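Local coordinates for protein Lysine/ornithine decarboxylase (Selenomonas ruminantium, PDB 5GJO) that decarboxylates L-lysine and L-ornithine to cadaverine and putrescine with similar efficiency, using pyridoxal 5'-phosphate as cofactor in a homodimer, at residues A[280-294]-A[316-330]. The protein carries 2 engineered substitutions. Numbering follows the deposited sequence.
Sequences EQPWYILDEGIYGCF and PSTFGGPSCDGIDVL. With PLP (pyridoxal-5'-phosphate), chain O.
Parallel pairing of strands 283-286 and 316-320, in the beta domain of this class-II decarboxylase, leads into the loop carrying Cys324, by similarity the proton donor shared across the dimer. Four backbone bonds set the register; Leu286 N to Gly320 O, at 2.8 Å and 176°, is the straightest. On one sheet face Thr318 CG2 sits over the six-membered ring of Trp283, 3.4 Å from the centroid, a CH-pi contact; Thr318 OG1 donates to Gln281 OE1 from above the amide plane (2.7 Å). On the other, Tyr284 CD2 lies over the Phe319 ring, offset toward its rim.

Beyond these strands, Asp328 joins the turn at 289-292 to its own loop: OD1 takes Ile290 N at 3.0 Å and 177°, from above the carboxylate plane, while OD2 accepts Ser323 N and, on its anti lone pair, Ser323 OG (2.7 Å). Tyr291 OH reaches Asp325 OD2 at 2.7 Å. An alanine in place of Asp328 would probably leave Ile290 N and Ser323 N without these acceptors and the Ser323 hydroxyl free to turn. Cys324 CB lies 3.2 Å from O3 of PLP, held by the second subunit. With Asp325 OD1 accepting Ile327 N in an Asx turn, the carboxylate bonds are consistent with fixing the chain on both sides of Cys324.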
loop_
_atom_site.group_PDB
_atom_site.type_symbol
_atom_site.label_atom_id
_atom_site.label_comp_id
_atom_site.label_asym_id
_atom_site.label_seq_id
_atom_site.Cartn_x
_atom_site.Cartn_y
_atom_site.Cartn_z
ATOM N N GLU A 280 11.061 -25.992 14.750
ATOM C CA GLU A 280 12.436 -25.536 15.051
ATOM C C GLU A 280 12.623 -24.025 14.981
ATOM O O GLU A 280 13.413 -23.474 15.722
ATOM C CB GLU A 280 13.480 -26.232 14.176
ATOM C CG GLU A 280 14.869 -26.282 14.811
ATOM C CD GLU A 280 15.770 -27.290 14.108
ATOM O OE1 GLU A 280 16.166 -28.295 14.763
ATOM O OE2 GLU A 280 16.051 -27.091 12.893
ATOM N N GLN A 281 11.906 -23.380 14.083
ATOM C CA GLN A 281 11.975 -21.930 13.973
ATOM C C GLN A 281 10.714 -21.273 14.604
ATOM O O GLN A 281 9.659 -21.361 14.062
ATOM C CB GLN A 281 12.211 -21.584 12.515
ATOM C CG GLN A 281 12.128 -20.117 12.232
ATOM C CD GLN A 281 12.998 -19.594 11.155
ATOM O OE1 GLN A 281 12.876 -18.457 10.803
ATOM N NE2 GLN A 281 13.945 -20.397 10.666
ATOM N N PRO A 282 10.839 -20.585 15.743
ATOM C CA PRO A 282 9.658 -19.935 16.243
ATOM C C PRO A 282 9.179 -18.824 15.326
ATOM O O PRO A 282 10.016 -18.163 14.646
ATOM C CB PRO A 282 10.102 -19.312 17.547
ATOM C CG PRO A 282 11.527 -19.488 17.669
ATOM C CD PRO A 282 12.024 -20.291 16.521
ATOM N N TRP A 283 7.882 -18.544 15.372
ATOM C CA TRP A 283 7.295 -17.367 14.703
ATOM C C TRP A 283 6.765 -16.422 15.740
ATOM O O TRP A 283 6.176 -16.813 16.769
ATOM C CB TRP A 283 6.153 -17.691 13.805
ATOM C CG TRP A 283 6.479 -18.369 12.520
ATOM C CD1 TRP A 283 7.258 -19.487 12.342
ATOM C CD2 TRP A 283 5.996 -18.021 11.206
ATOM N NE1 TRP A 283 7.342 -19.798 10.992
ATOM C CE2 TRP A 283 6.518 -18.962 10.295
ATOM C CE3 TRP A 283 5.183 -17.010 10.712
ATOM C CZ2 TRP A 283 6.298 -18.863 8.915
ATOM C CZ3 TRP A 283 4.988 -16.911 9.359
ATOM C CH2 TRP A 283 5.502 -17.860 8.470
ATOM N N TYR A 284 6.906 -15.152 15.444
ATOM C CA TYR A 284 6.282 -14.115 16.193
ATOM C C TYR A 284 5.431 -13.269 15.259
ATOM O O TYR A 284 5.924 -12.810 14.220
ATOM C CB TYR A 284 7.345 -13.209 16.779
ATOM C CG TYR A 284 8.291 -14.018 17.626
ATOM C CD1 TYR A 284 7.819 -14.573 18.802
ATOM C CD2 TYR A 284 9.599 -14.241 17.252
ATOM C CE1 TYR A 284 8.626 -15.365 19.580
ATOM C CE2 TYR A 284 10.475 -14.983 18.083
ATOM C CZ TYR A 284 9.942 -15.562 19.218
ATOM O OH TYR A 284 10.691 -16.262 20.100
ATOM N N ILE A 285 4.196 -13.028 15.692
ATOM C CA ILE A 285 3.257 -12.189 14.968
ATOM C C ILE A 285 3.219 -10.828 15.616
ATOM O O ILE A 285 2.990 -10.709 16.819
ATOM C CB ILE A 285 1.833 -12.801 14.948
ATOM C CG1 ILE A 285 1.900 -14.159 14.266
ATOM C CG2 ILE A 285 0.899 -11.899 14.151
ATOM C CD1 ILE A 285 2.547 -14.175 12.930
ATOM N N LEU A 286 3.519 -9.792 14.811
ATOM C CA LEU A 286 3.516 -8.385 15.283
ATOM C C LEU A 286 2.235 -7.654 14.937
ATOM O O LEU A 286 1.552 -8.109 14.081
ATOM C CB LEU A 286 4.705 -7.604 14.661
ATOM C CG LEU A 286 6.076 -8.290 14.897
ATOM C CD1 LEU A 286 7.144 -7.458 14.217
ATOM C CD2 LEU A 286 6.324 -8.383 16.383
ATOM N N ASP A 287 1.931 -6.544 15.635
ATOM C CA ASP A 287 0.799 -5.749 15.341
ATOM C C ASP A 287 0.964 -4.697 14.256
ATOM O O ASP A 287 -0.013 -3.979 13.971
ATOM C CB ASP A 287 0.050 -5.255 16.576
ATOM C CG ASP A 287 0.879 -4.332 17.487
ATOM O OD1 ASP A 287 1.953 -3.829 17.104
ATOM O OD2 ASP A 287 0.395 -4.079 18.636
ATOM N N GLU A 288 2.088 -4.698 13.595
ATOM C CA GLU A 288 2.346 -3.938 12.402
ATOM C C GLU A 288 2.953 -4.844 11.355
ATOM O O GLU A 288 3.789 -5.687 11.674
ATOM C CB GLU A 288 3.224 -2.713 12.659
ATOM C CG GLU A 288 3.363 -1.739 11.478
ATOM C CD GLU A 288 2.163 -0.834 11.205
ATOM O OE1 GLU A 288 2.314 0.044 10.335
ATOM O OE2 GLU A 288 1.093 -0.965 11.898
ATOM N N GLY A 289 2.621 -4.646 10.098
ATOM C CA GLY A 289 3.143 -5.571 9.036
ATOM C C GLY A 289 3.291 -4.901 7.659
ATOM O O GLY A 289 3.369 -3.643 7.502
ATOM N N ILE A 290 3.301 -5.755 6.646
ATOM C CA ILE A 290 3.657 -5.389 5.282
ATOM C C ILE A 290 2.604 -4.511 4.609
ATOM O O ILE A 290 2.932 -3.809 3.639
ATOM C CB ILE A 290 3.969 -6.635 4.465
ATOM C CG1 ILE A 290 4.891 -6.270 3.290
ATOM C CG2 ILE A 290 2.674 -7.282 3.976
ATOM C CD1 ILE A 290 5.536 -7.438 2.631
ATOM N N TYR A 291 1.397 -4.451 5.177
ATOM C CA TYR A 291 0.382 -3.527 4.686
ATOM C C TYR A 291 0.361 -2.217 5.450
ATOM O O TYR A 291 -0.481 -1.376 5.173
ATOM C CB TYR A 291 -0.999 -4.132 4.724
ATOM C CG TYR A 291 -1.218 -5.199 3.680
ATOM C CD1 TYR A 291 -1.593 -4.840 2.404
ATOM C CD2 TYR A 291 -1.096 -6.572 3.982
ATOM C CE1 TYR A 291 -1.809 -5.802 1.433
ATOM C CE2 TYR A 291 -1.313 -7.542 2.964
ATOM C CZ TYR A 291 -1.689 -7.124 1.733
ATOM O OH TYR A 291 -1.969 -8.037 0.698
ATOM N N GLY A 292 1.283 -2.080 6.405
ATOM C CA GLY A 292 1.494 -0.810 7.105
ATOM C C GLY A 292 2.871 -0.282 6.863
ATOM O O GLY A 292 3.266 -0.138 5.726
ATOM N N CYS A 293 3.587 0.100 7.950
ATOM C CA CYS A 293 4.896 0.683 7.855
ATOM C C CYS A 293 5.943 -0.210 7.156
ATOM O O CYS A 293 6.824 0.321 6.500
ATOM C CB CYS A 293 5.453 1.124 9.210
ATOM S SG CYS A 293 4.400 2.502 9.757
ATOM N N PHE A 294 5.760 -1.509 7.173
ATOM C CA PHE A 294 6.691 -2.397 6.484
ATOM C C PHE A 294 6.379 -2.543 5.019
ATOM O O PHE A 294 7.014 -3.356 4.338
ATOM C CB PHE A 294 6.734 -3.789 7.130
ATOM C CG PHE A 294 7.269 -3.822 8.532
ATOM C CD1 PHE A 294 8.623 -3.943 8.727
ATOM C CD2 PHE A 294 6.403 -3.893 9.623
ATOM C CE1 PHE A 294 9.126 -4.056 10.022
ATOM C CE2 PHE A 294 6.921 -4.027 10.928
ATOM C CZ PHE A 294 8.272 -4.085 11.091
ATOM N N PRO A 316 17.259 -18.716 15.164
ATOM C CA PRO A 316 16.608 -18.184 13.983
ATOM C C PRO A 316 15.134 -18.229 14.111
ATOM O O PRO A 316 14.538 -19.304 14.491
ATOM C CB PRO A 316 17.136 -19.103 12.812
ATOM C CG PRO A 316 18.478 -19.515 13.326
ATOM C CD PRO A 316 18.263 -19.759 14.790
ATOM N N SER A 317 14.513 -17.066 13.801
ATOM C CA SER A 317 13.070 -16.843 14.011
ATOM C C SER A 317 12.428 -16.120 12.836
ATOM O O SER A 317 13.079 -15.377 12.129
ATOM C CB SER A 317 12.833 -16.086 15.288
ATOM O OG SER A 317 13.533 -16.661 16.428
ATOM N N THR A 318 11.113 -16.341 12.655
ATOM C CA THR A 318 10.351 -15.649 11.659
ATOM C C THR A 318 9.398 -14.627 12.306
ATOM O O THR A 318 8.835 -14.934 13.349
ATOM C CB THR A 318 9.621 -16.660 10.815
ATOM O OG1 THR A 318 10.564 -17.406 10.003
ATOM C CG2 THR A 318 8.610 -16.033 9.844
ATOM N N PHE A 319 9.219 -13.464 11.663
ATOM C CA PHE A 319 8.317 -12.425 12.140
ATOM C C PHE A 319 7.328 -12.192 11.046
ATOM O O PHE A 319 7.744 -11.978 9.878
ATOM C CB PHE A 319 9.097 -11.127 12.429
ATOM C CG PHE A 319 9.948 -11.209 13.665
ATOM C CD1 PHE A 319 11.182 -11.804 13.625
ATOM C CD2 PHE A 319 9.487 -10.713 14.866
ATOM C CE1 PHE A 319 11.944 -11.850 14.772
ATOM C CE2 PHE A 319 10.261 -10.746 16.011
ATOM C CZ PHE A 319 11.477 -11.404 15.951
ATOM N N GLY A 320 6.048 -12.155 11.407
ATOM C CA GLY A 320 4.984 -11.854 10.426
ATOM C C GLY A 320 4.153 -10.728 10.993
ATOM O O GLY A 320 4.190 -10.437 12.196
ATOM N N GLY A 321 3.399 -10.130 10.083
ATOM C CA GLY A 321 2.477 -9.078 10.443
ATOM C C GLY A 321 1.109 -9.628 10.817
ATOM O O GLY A 321 0.881 -10.824 10.844
ATOM N N PRO A 322 0.164 -8.723 11.104
ATOM C CA PRO A 322 -1.105 -9.102 11.703
ATOM C C PRO A 322 -2.220 -9.429 10.714
ATOM O O PRO A 322 -3.327 -9.769 11.138
ATOM C CB PRO A 322 -1.497 -7.830 12.482
ATOM C CG PRO A 322 -0.931 -6.712 11.623
ATOM C CD PRO A 322 0.428 -7.277 11.189
ATOM N N SER A 323 -1.983 -9.264 9.445
ATOM C CA SER A 323 -3.024 -9.525 8.442
ATOM C C SER A 323 -3.246 -11.009 8.202
ATOM O O SER A 323 -2.497 -11.888 8.687
ATOM C CB SER A 323 -2.765 -8.840 7.151
ATOM O OG SER A 323 -1.756 -9.485 6.433
ATOM N N CYS A 324 -4.344 -11.285 7.517
ATOM C CA CYS A 324 -4.726 -12.637 7.126
ATOM C C CYS A 324 -4.100 -13.099 5.824
ATOM O O CYS A 324 -4.588 -14.074 5.253
ATOM C CB CYS A 324 -6.260 -12.669 6.958
ATOM S SG CYS A 324 -7.025 -12.491 8.628
ATOM N N ASP A 325 -3.093 -12.397 5.323
ATOM C CA ASP A 325 -2.482 -12.669 4.018
ATOM C C ASP A 325 -1.128 -13.358 4.228
ATOM O O ASP A 325 -0.295 -12.955 5.062
ATOM C CB ASP A 325 -2.322 -11.362 3.291
ATOM C CG ASP A 325 -1.935 -11.503 1.832
ATOM O OD1 ASP A 325 -1.157 -12.431 1.447
ATOM O OD2 ASP A 325 -2.376 -10.641 1.059
ATOM N N GLY A 326 -0.871 -14.356 3.404
ATOM C CA GLY A 326 0.369 -15.103 3.424
ATOM C C GLY A 326 1.615 -14.294 3.094
ATOM O O GLY A 326 2.709 -14.649 3.460
ATOM N N ILE A 327 1.437 -13.242 2.324
ATOM C CA ILE A 327 2.528 -12.380 1.971
ATOM C C ILE A 327 3.068 -11.569 3.162
ATOM O O ILE A 327 4.096 -10.981 3.068
ATOM C CB ILE A 327 2.163 -11.461 0.801
ATOM C CG1 ILE A 327 3.403 -11.090 0.013
ATOM C CG2 ILE A 327 1.415 -10.231 1.265
ATOM C CD1 ILE A 327 3.072 -10.428 -1.292
ATOM N N ASP A 328 2.319 -11.514 4.251
ATOM C CA ASP A 328 2.673 -10.649 5.366
ATOM C C ASP A 328 3.732 -11.303 6.268
ATOM O O ASP A 328 3.538 -11.506 7.448
ATOM C CB ASP A 328 1.388 -10.307 6.144
ATOM C CG ASP A 328 1.532 -9.090 7.043
ATOM O OD1 ASP A 328 2.642 -8.601 7.237
ATOM O OD2 ASP A 328 0.512 -8.651 7.565
ATOM N N VAL A 329 4.875 -11.600 5.679
ATOM C CA VAL A 329 6.002 -12.145 6.419
ATOM C C VAL A 329 7.139 -11.149 6.291
ATOM O O VAL A 329 7.494 -10.772 5.192
ATOM C CB VAL A 329 6.459 -13.515 5.874
ATOM C CG1 VAL A 329 7.620 -14.049 6.683
ATOM C CG2 VAL A 329 5.314 -14.511 5.876
ATOM N N LEU A 330 7.696 -10.739 7.423
ATOM C CA LEU A 330 8.570 -9.574 7.441
ATOM C C LEU A 330 10.065 -10.014 7.472
ATOM O O LEU A 330 10.910 -9.396 6.796
ATOM C CB LEU A 330 8.267 -8.818 8.703
ATOM C CG LEU A 330 6.790 -8.462 8.892
ATOM C CD1 LEU A 330 6.544 -7.742 10.188
ATOM C CD2 LEU A 330 6.328 -7.654 7.697
HETATM N N1 PLP O . -11.293 -15.815 5.165
HETATM C C2 PLP O . -10.065 -15.634 5.688
HETATM C C2A PLP O . -9.738 -15.907 7.128
HETATM C C3 PLP O . -8.981 -15.138 4.834
HETATM O O3 PLP O . -7.769 -14.958 5.326
HETATM C C4 PLP O . -9.246 -14.847 3.420
HETATM C C4A PLP O . -8.131 -14.351 2.563
HETATM O O4A PLP O . -7.120 -13.883 3.076
HETATM C C5 PLP O . -10.638 -15.119 2.972
HETATM C C6 PLP O . -11.569 -15.593 3.862
HETATM C C5A PLP O . -11.071 -14.874 1.558
HETATM O O4P PLP O . -10.208 -15.413 0.584
HETATM P P PLP O . -10.689 -15.278 -0.879
HETATM O O1P PLP O . -10.710 -13.848 -1.091
HETATM O O2P PLP O . -12.029 -15.892 -0.947
HETATM O O3P PLP O . -9.647 -15.921 -1.671
HETATM O O HOH W 1 15.509 -21.792 14.756
HETATM O O HOH W 2 13.259 -16.818 19.118
HETATM O O HOH W 3 0.332 -5.889 7.537
#